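PDB 6AQK: toxin protein from Yersinia entomophaga, which probably acts as a toxin by transferring ADP-ribose to target molecules, this chain being the C-terminal toxin domain of RHS2. Local coordinates for residues D52-K57 / D75-V80; A36-N41 / S111-W116. All blocks are in the same frame, centred on the assembly; numbering follows the deposited sequence.

Contact 1 (D52-K57 / D75-V80); sequences DNFISK and DKFIEV
F54 and F77 meet ring against ring between helix 51-63 and helix 74-90, two helices of the helical N-terminal part of the chain that pack through apolar side chains. The side chains cross at about a right angle. F54 presents the CD2–CE2 side of its ring, and these atoms lie near the plane of the F77 ring, at its edge. The planes are inclined at 71° with 5.5 Å between centroids, an oblique aromatic pair. Its tightest point is F54 CD2 to F77 CE1, at 3.4 Å. Each phenylalanine has CG anti to its own backbone N (chi1 -178° in F54, 175° in F77), which extends both rings from helices whose nearest CA atoms, those of I55 and F77, are still 7.2 Å apart. Phenylalanine suits both positions because a flat, wholly apolar group can bridge this gap without burying a polar atom. F54 also continues the aromatic packing to F33, which it meets edge-to-face, while F77 rests on I48 and W58. I55, one residue on, is less enclosed and covers the root of F77 instead: its CD1 lies 4.0 Å from F77 CB. The apolar CG1–CD1 arm of isoleucine lies against the phenylalanine stem. A platinum ion bound by M51 and H74 sits about 4 Å from the I55 side chain, beside the starts of both helices. Next to the stem contact, I55 CG1 approaches F77 CD1 obliquely to 4.0 Å.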
ATOM      1  N   ASP A  52     -22.623   4.673  12.122  1.00 53.60           N
ATOM      2  CA  ASP A  52     -23.440   5.393  11.142  1.00 48.95           C
ATOM      3  C   ASP A  52     -22.624   6.403  10.421  1.00 44.64           C
ATOM      4  O   ASP A  52     -22.761   6.608   9.212  1.00 45.62           O
ATOM      5  CB  ASP A  52     -24.577   6.126  11.848  1.00 61.30           C
ATOM      6  CG  ASP A  52     -25.198   5.295  12.926  1.00 72.92           C
ATOM      7  OD1 ASP A  52     -25.945   4.357  12.565  1.00 75.86           O
ATOM      8  OD2 ASP A  52     -24.884   5.543  14.118  1.00 85.41           O
ATOM      9  N   ASN A  53     -21.787   7.098  11.180  1.00 46.34           N
ATOM     10  CA  ASN A  53     -20.906   8.045  10.566  1.00 46.54           C
ATOM     11  C   ASN A  53     -19.865   7.322   9.679  1.00 36.97           C
ATOM     12  O   ASN A  53     -19.497   7.856   8.645  1.00 40.66           O
ATOM     13  CB  ASN A  53     -20.169   8.953  11.581  1.00 42.56           C
ATOM     14  CG  ASN A  53     -19.554  10.135  10.887  1.00 46.93           C
ATOM     15  OD1 ASN A  53     -20.214  10.741  10.043  1.00 50.59           O
ATOM     16  ND2 ASN A  53     -18.245  10.411  11.137  1.00 45.22           N
ATOM     17  N   PHE A  54     -19.357   6.184  10.150  1.00 43.09           N
ATOM     18  CA  PHE A  54     -18.372   5.446   9.364  1.00 39.99           C
ATOM     19  C   PHE A  54     -18.974   5.055   8.011  1.00 39.22           C
ATOM     20  O   PHE A  54     -18.409   5.290   6.907  1.00 35.85           O
ATOM     21  CB  PHE A  54     -17.858   4.233  10.134  1.00 40.55           C
ATOM     22  CG  PHE A  54     -16.817   3.474   9.372  1.00 37.03           C
ATOM     23  CD1 PHE A  54     -15.487   3.855   9.439  1.00 37.27           C
ATOM     24  CD2 PHE A  54     -17.185   2.473   8.495  1.00 39.87           C
ATOM     25  CE1 PHE A  54     -14.545   3.188   8.677  1.00 39.91           C
ATOM     26  CE2 PHE A  54     -16.236   1.832   7.691  1.00 36.60           C
ATOM     27  CZ  PHE A  54     -14.941   2.182   7.809  1.00 34.06           C
ATOM     28  N   ILE A  55     -20.151   4.458   8.079  1.00 36.15           N
ATOM     29  CA  ILE A  55     -20.809   3.980   6.882  1.00 42.55           C
ATOM     30  C   ILE A  55     -21.026   5.090   5.904  1.00 42.41           C
ATOM     31  O   ILE A  55     -20.756   4.934   4.695  1.00 39.67           O
ATOM     32  CB  ILE A  55     -22.097   3.194   7.233  1.00 43.93           C
ATOM     33  CG1 ILE A  55     -21.703   1.851   7.852  1.00 47.08           C
ATOM     34  CG2 ILE A  55     -22.933   2.941   5.991  1.00 46.18           C
ATOM     35  CD1 ILE A  55     -22.774   1.183   8.716  1.00 52.61           C
ATOM     36  N   SER A  56     -21.463   6.241   6.412  1.00 43.43           N
ATOM     37  CA  SER A  56     -21.704   7.394   5.576  1.00 47.26           C
ATOM     38  C   SER A  56     -20.454   7.891   4.775  1.00 42.59           C
ATOM     39  O   SER A  56     -20.466   8.091   3.535  1.00 39.92           O
ATOM     40  CB  SER A  56     -22.303   8.502   6.438  1.00 51.31           C
ATOM     41  OG  SER A  56     -22.477   9.630   5.614  1.00 61.57           O
ATOM     42  N   LYS A  57     -19.344   7.988   5.490  1.00 40.91           N
ATOM     43  CA  LYS A  57     -18.076   8.334   4.888  1.00 38.51           C
ATOM     44  C   LYS A  57     -17.615   7.264   3.906  1.00 38.01           C
ATOM     45  O   LYS A  57     -17.176   7.562   2.803  1.00 40.11           O
ATOM     46  CB  LYS A  57     -17.014   8.458   6.011  1.00 41.23           C
ATOM     47  CG  LYS A  57     -15.647   8.972   5.544  1.00 45.36           C
ATOM     48  CD  LYS A  57     -15.786  10.272   4.744  1.00 49.89           C
ATOM     49  CE  LYS A  57     -14.802  11.312   5.215  1.00 60.04           C
ATOM     50  NZ  LYS A  57     -15.192  12.620   4.633  1.00 61.44           N
ATOM     51  N   ASP A  75     -24.926  -4.351   6.321  1.00 50.65           N
ATOM     52  CA  ASP A  75     -24.511  -5.743   5.951  1.00 48.14           C
ATOM     53  C   ASP A  75     -23.118  -5.792   5.305  1.00 40.22           C
ATOM     54  O   ASP A  75     -22.315  -6.699   5.574  1.00 40.43           O
ATOM     55  CB  ASP A  75     -25.470  -6.423   4.951  1.00 45.05           C
ATOM     56  CG  ASP A  75     -26.866  -6.660   5.532  1.00 59.60           C
ATOM     57  OD1 ASP A  75     -27.001  -6.741   6.770  1.00 56.87           O
ATOM     58  OD2 ASP A  75     -27.827  -6.750   4.740  1.00 62.16           O
ATOM     59  N   LYS A  76     -22.852  -4.853   4.416  1.00 39.61           N
ATOM     60  CA  LYS A  76     -21.595  -4.878   3.754  1.00 37.66           C
ATOM     61  C   LYS A  76     -20.526  -4.472   4.787  1.00 38.16           C
ATOM     62  O   LYS A  76     -19.400  -5.027   4.798  1.00 35.05           O
ATOM     63  CB  LYS A  76     -21.648  -4.008   2.516  1.00 40.58           C
ATOM     64  CG  LYS A  76     -20.569  -4.251   1.510  1.00 44.18           C
ATOM     65  CD  LYS A  76     -20.766  -5.579   0.847  1.00 49.21           C
ATOM     66  CE  LYS A  76     -19.728  -5.785  -0.229  1.00 49.56           C
ATOM     67  NZ  LYS A  76     -19.974  -7.049  -0.968  1.00 47.35           N
ATOM     68  N   PHE A  77     -20.918  -3.588   5.722  1.00 37.80           N
ATOM     69  CA  PHE A  77     -20.020  -3.162   6.799  1.00 39.26           C
ATOM     70  C   PHE A  77     -19.577  -4.374   7.586  1.00 40.17           C
ATOM     71  O   PHE A  77     -18.391  -4.560   7.862  1.00 35.80           O
ATOM     72  CB  PHE A  77     -20.685  -2.123   7.744  1.00 43.72           C
ATOM     73  CG  PHE A  77     -19.816  -1.753   8.927  1.00 41.46           C
ATOM     74  CD1 PHE A  77     -18.840  -0.791   8.805  1.00 42.43           C
ATOM     75  CD2 PHE A  77     -19.943  -2.416  10.133  1.00 46.30           C
ATOM     76  CE1 PHE A  77     -17.982  -0.496   9.875  1.00 46.49           C
ATOM     77  CE2 PHE A  77     -19.109  -2.132  11.201  1.00 47.41           C
ATOM     78  CZ  PHE A  77     -18.121  -1.166  11.073  1.00 46.47           C
ATOM     79  N   ILE A  78     -20.547  -5.197   7.982  1.00 41.75           N
ATOM     80  CA  ILE A  78     -20.233  -6.388   8.785  1.00 42.33           C
ATOM     81  C   ILE A  78     -19.385  -7.384   8.019  1.00 38.09           C
ATOM     82  O   ILE A  78     -18.448  -7.945   8.586  1.00 38.29           O
ATOM     83  CB  ILE A  78     -21.513  -7.042   9.373  1.00 42.29           C
ATOM     84  CG1 ILE A  78     -22.184  -6.074  10.365  1.00 43.37           C
ATOM     85  CG2 ILE A  78     -21.160  -8.352  10.082  1.00 45.40           C
ATOM     86  CD1 ILE A  78     -21.357  -5.736  11.603  1.00 47.89           C
ATOM     87  N   GLU A  79     -19.688  -7.564   6.732  1.00 34.53           N
ATOM     88  CA  GLU A  79     -18.920  -8.492   5.920  1.00 38.84           C
ATOM     89  C   GLU A  79     -17.415  -8.087   5.816  1.00 32.05           C
ATOM     90  O   GLU A  79     -16.500  -8.937   6.010  1.00 33.52           O
ATOM     91  CB  GLU A  79     -19.584  -8.636   4.572  1.00 41.68           C
ATOM     92  CG  GLU A  79     -18.943  -9.600   3.566  1.00 44.72           C
ATOM     93  CD  GLU A  79     -19.436  -9.333   2.140  1.00 56.19           C
ATOM     94  OE1 GLU A  79     -20.517  -8.756   1.935  1.00 63.57           O
ATOM     95  OE2 GLU A  79     -18.735  -9.690   1.187  1.00 63.83           O
ATOM     96  N   VAL A  80     -17.188  -6.815   5.498  1.00 35.45           N
ATOM     97  CA  VAL A  80     -15.849  -6.285   5.292  1.00 32.30           C
ATOM     98  C   VAL A  80     -15.057  -6.347   6.609  1.00 31.53           C
ATOM     99  O   VAL A  80     -13.942  -6.818   6.634  1.00 30.38           O
ATOM    100  CB  VAL A  80     -15.870  -4.909   4.636  1.00 36.22           C
ATOM    101  CG1 VAL A  80     -14.433  -4.300   4.675  1.00 35.14           C
ATOM    102  CG2 VAL A  80     -16.466  -4.996   3.217  1.00 36.56           C
TER

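Contact 2 (A36-N41 / S111-W116)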
ATOM      1  N   ALA A  36     -11.667   5.041   4.623  1.00 30.99           N
ATOM      2  CA  ALA A  36     -12.543   5.632   5.680  1.00 30.27           C
ATOM      3  C   ALA A  36     -11.950   5.575   7.037  1.00 31.34           C
ATOM      4  O   ALA A  36     -12.057   6.567   7.777  1.00 38.13           O
ATOM      5  CB  ALA A  36     -13.889   5.030   5.688  1.00 32.60           C
ATOM      6  N   LEU A  37     -11.284   4.470   7.387  1.00 33.32           N
ATOM      7  CA  LEU A  37     -10.590   4.350   8.695  1.00 33.31           C
ATOM      8  C   LEU A  37      -9.539   5.455   8.851  1.00 34.87           C
ATOM      9  O   LEU A  37      -9.401   5.974   9.943  1.00 34.86           O
ATOM     10  CB  LEU A  37      -9.884   3.026   8.821  1.00 31.63           C
ATOM     11  CG  LEU A  37     -10.653   1.688   8.856  1.00 32.26           C
ATOM     12  CD1 LEU A  37      -9.644   0.531   8.817  1.00 32.97           C
ATOM     13  CD2 LEU A  37     -11.486   1.623  10.097  1.00 36.15           C
ATOM     14  N   GLN A  38      -8.799   5.761   7.775  1.00 32.88           N
ATOM     15  CA  GLN A  38      -7.795   6.838   7.821  1.00 36.84           C
ATOM     16  C   GLN A  38      -8.455   8.177   8.052  1.00 40.66           C
ATOM     17  O   GLN A  38      -8.019   8.957   8.925  1.00 41.04           O
ATOM     18  CB  GLN A  38      -6.974   6.985   6.532  1.00 40.07           C
ATOM     19  CG  GLN A  38      -6.178   5.775   6.109  1.00 43.90           C
ATOM     20  CD  GLN A  38      -5.444   6.021   4.794  1.00 48.17           C
ATOM     21  OE1 GLN A  38      -5.658   5.326   3.807  1.00 52.40           O
ATOM     22  NE2 GLN A  38      -4.573   7.032   4.782  1.00 42.38           N
ATOM     23  N   LYS A  39      -9.493   8.448   7.273  1.00 35.77           N
ATOM     24  CA  LYS A  39     -10.146   9.773   7.253  1.00 39.86           C
ATOM     25  C   LYS A  39     -10.814  10.048   8.587  1.00 38.78           C
ATOM     26  O   LYS A  39     -10.949  11.202   8.987  1.00 39.15           O
ATOM     27  CB  LYS A  39     -11.190   9.945   6.116  1.00 39.03           C
ATOM     28  CG  LYS A  39     -10.715  10.033   4.650  1.00 42.99           C
ATOM     29  CD  LYS A  39      -9.291  10.485   4.499  1.00 52.52           C
ATOM     30  CE  LYS A  39      -8.825  10.472   3.045  1.00 59.51           C
ATOM     31  NZ  LYS A  39      -9.597  11.403   2.164  1.00 57.28           N
ATOM     32  N   LEU A  40     -11.231   9.011   9.290  1.00 36.34           N
ATOM     33  CA  LEU A  40     -11.918   9.224  10.521  1.00 38.01           C
ATOM     34  C   LEU A  40     -11.008   8.965  11.706  1.00 39.41           C
ATOM     35  O   LEU A  40     -11.514   8.843  12.767  1.00 38.02           O
ATOM     36  CB  LEU A  40     -13.181   8.352  10.604  1.00 37.79           C
ATOM     37  CG  LEU A  40     -14.271   8.768   9.576  1.00 38.23           C
ATOM     38  CD1 LEU A  40     -15.447   7.771   9.560  1.00 37.95           C
ATOM     39  CD2 LEU A  40     -14.787  10.176   9.879  1.00 40.05           C
ATOM     40  N   ASN A  41      -9.703   8.822  11.482  1.00 37.19           N
ATOM     41  CA  ASN A  41      -8.764   8.479  12.530  1.00 42.48           C
ATOM     42  C   ASN A  41      -9.182   7.312  13.422  1.00 42.27           C
ATOM     43  O   ASN A  41      -8.987   7.337  14.615  1.00 42.09           O
ATOM     44  CB  ASN A  41      -8.472   9.784  13.324  1.00 45.55           C
ATOM     45  CG  ASN A  41      -7.986  10.895  12.418  1.00 42.25           C
ATOM     46  OD1 ASN A  41      -8.581  11.944  12.353  1.00 49.02           O
ATOM     47  ND2 ASN A  41      -6.934  10.631  11.647  1.00 41.75           N
ATOM     48  N   SER A 111       0.334  11.116  -1.868  1.00 37.35           N
ATOM     49  CA  SER A 111       0.778  12.306  -1.155  1.00 40.51           C
ATOM     50  C   SER A 111      -0.334  12.803  -0.202  1.00 46.59           C
ATOM     51  O   SER A 111      -0.058  13.252   0.894  1.00 41.05           O
ATOM     52  CB  SER A 111       1.294  13.372  -2.157  1.00 46.65           C
ATOM     53  OG  SER A 111       0.269  13.723  -3.068  1.00 55.16           O
ATOM     54  N   ASN A 112      -1.588  12.555  -0.554  1.00 44.62           N
ATOM     55  CA  ASN A 112      -2.703  12.917   0.328  1.00 48.09           C
ATOM     56  C   ASN A 112      -2.738  12.078   1.634  1.00 47.49           C
ATOM     57  O   ASN A 112      -3.350  12.485   2.582  1.00 53.90           O
ATOM     58  CB  ASN A 112      -4.060  12.838  -0.469  1.00 55.88           C
ATOM     59  CG  ASN A 112      -4.041  13.642  -1.814  1.00 65.72           C
ATOM     60  OD1 ASN A 112      -3.221  14.550  -1.989  1.00 76.62           O
ATOM     61  ND2 ASN A 112      -4.934  13.286  -2.774  1.00 62.31           N
ATOM     62  N   SER A 113      -2.102  10.899   1.692  1.00 44.35           N
ATOM     63  CA  SER A 113      -2.067  10.062   2.875  1.00 43.52           C
ATOM     64  C   SER A 113      -0.814  10.228   3.693  1.00 40.24           C
ATOM     65  O   SER A 113      -0.778   9.751   4.790  1.00 40.61           O
ATOM     66  CB  SER A 113      -2.114   8.564   2.527  1.00 49.90           C
ATOM     67  OG  SER A 113      -3.294   8.217   1.894  1.00 48.96           O
ATOM     68  N   TYR A 114       0.233  10.795   3.127  1.00 34.67           N
ATOM     69  CA  TYR A 114       1.546  10.827   3.772  1.00 36.26           C
ATOM     70  C   TYR A 114       2.062  12.259   3.689  1.00 36.40           C
ATOM     71  O   TYR A 114       2.505  12.722   2.630  1.00 36.97           O
ATOM     72  CB  TYR A 114       2.512   9.888   3.052  1.00 34.11           C
ATOM     73  CG  TYR A 114       2.077   8.424   3.027  1.00 33.90           C
ATOM     74  CD1 TYR A 114       1.962   7.668   4.206  1.00 34.16           C
ATOM     75  CD2 TYR A 114       1.856   7.790   1.827  1.00 33.38           C
ATOM     76  CE1 TYR A 114       1.638   6.343   4.155  1.00 37.35           C
ATOM     77  CE2 TYR A 114       1.485   6.457   1.788  1.00 35.08           C
ATOM     78  CZ  TYR A 114       1.355   5.746   2.960  1.00 32.69           C
ATOM     79  OH  TYR A 114       1.006   4.404   2.828  1.00 35.67           O
ATOM     80  N   SER A 115       1.930  12.981   4.790  1.00 40.13           N
ATOM     81  CA  SER A 115       2.248  14.446   4.791  1.00 38.92           C
ATOM     82  C   SER A 115       3.739  14.728   4.533  1.00 33.85           C
ATOM     83  O   SER A 115       4.111  15.753   3.930  1.00 32.87           O
ATOM     84  CB  SER A 115       1.787  15.082   6.121  1.00 41.04           C
ATOM     85  OG  SER A 115       2.468  14.567   7.227  1.00 37.44           O
ATOM     86  N   TRP A 116       4.575  13.803   4.987  1.00 33.45           N
ATOM     87  CA  TRP A 116       6.045  13.844   4.742  1.00 36.94           C
ATOM     88  C   TRP A 116       6.380  13.713   3.267  1.00 37.38           C
ATOM     89  O   TRP A 116       7.295  14.389   2.768  1.00 34.97           O
ATOM     90  CB  TRP A 116       6.778  12.793   5.548  1.00 36.13           C
ATOM     91  CG  TRP A 116       6.116  11.386   5.591  1.00 37.43           C
ATOM     92  CD1 TRP A 116       5.185  10.950   6.494  1.00 40.05           C
ATOM     93  CD2 TRP A 116       6.329  10.284   4.679  1.00 31.46           C
ATOM     94  NE1 TRP A 116       4.808   9.633   6.210  1.00 37.77           N
ATOM     95  CE2 TRP A 116       5.515   9.218   5.100  1.00 35.87           C
ATOM     96  CE3 TRP A 116       7.155  10.088   3.561  1.00 33.73           C
ATOM     97  CZ2 TRP A 116       5.486   8.009   4.431  1.00 33.91           C
ATOM     98  CZ3 TRP A 116       7.111   8.913   2.911  1.00 30.64           C
ATOM     99  CH2 TRP A 116       6.305   7.869   3.341  1.00 33.22           C
TER
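Q38 reaches S113 from the last turn of helix 27-39, which ends in a Schellman motif, and a single weak hydrogen bond joins it to S113, in the stretch just before helix 115-124. The amide nitrogen Q38 NE2 gives a hydrogen to S113 OG over 3.4 Å; the N-H points almost straight at the oxygen (165°), so length rather than direction makes the bond weak. Glutamine suits the gap because its chain runs extended beyond CG (chi2 178°) and carries an amide donor at its end, while serine offers a small hydroxyl acceptor close to the backbone. The CA atoms of the pair stay 8.2 Å apart. Further out, P142 touches both segments, meeting the Q38 side chain on one and S113's neighbour Y114 on the other. Beneath the serine, S113 CB lies over the centre of the Y114 ring, 4.1 Å above its plane. Y114 itself holds the N-cap position of helix 115-124. On the glutamine side, the chain leaves helical geometry at L40, and N41, with its positive phi of 48°, is the C-prime residue that completes the Schellman motif. There the backbone N of N41 bonds Q38 O at 3.1 Å.

How the contacts relate
From the N terminus, helix 27-39 comes first and supplies one side of contact 2. Helix 51-63 follows and meets helix 74-90 in contact 1, closing a short loop with 17 residues between the segments. Contact 2 closes only when the chain reaches 111-116, after strand 101-106 has entered the five-stranded mixed sheet; contact 1 is therefore nested inside the larger loop. Contact 1 ties helices together within the helical region, whereas contact 2 joins that region to the approach to helix 115-124, beside the sheet. Their centres are 18 Å apart, yet they touch directly: F54 CE1 packs 3.6 Å from A36 CB.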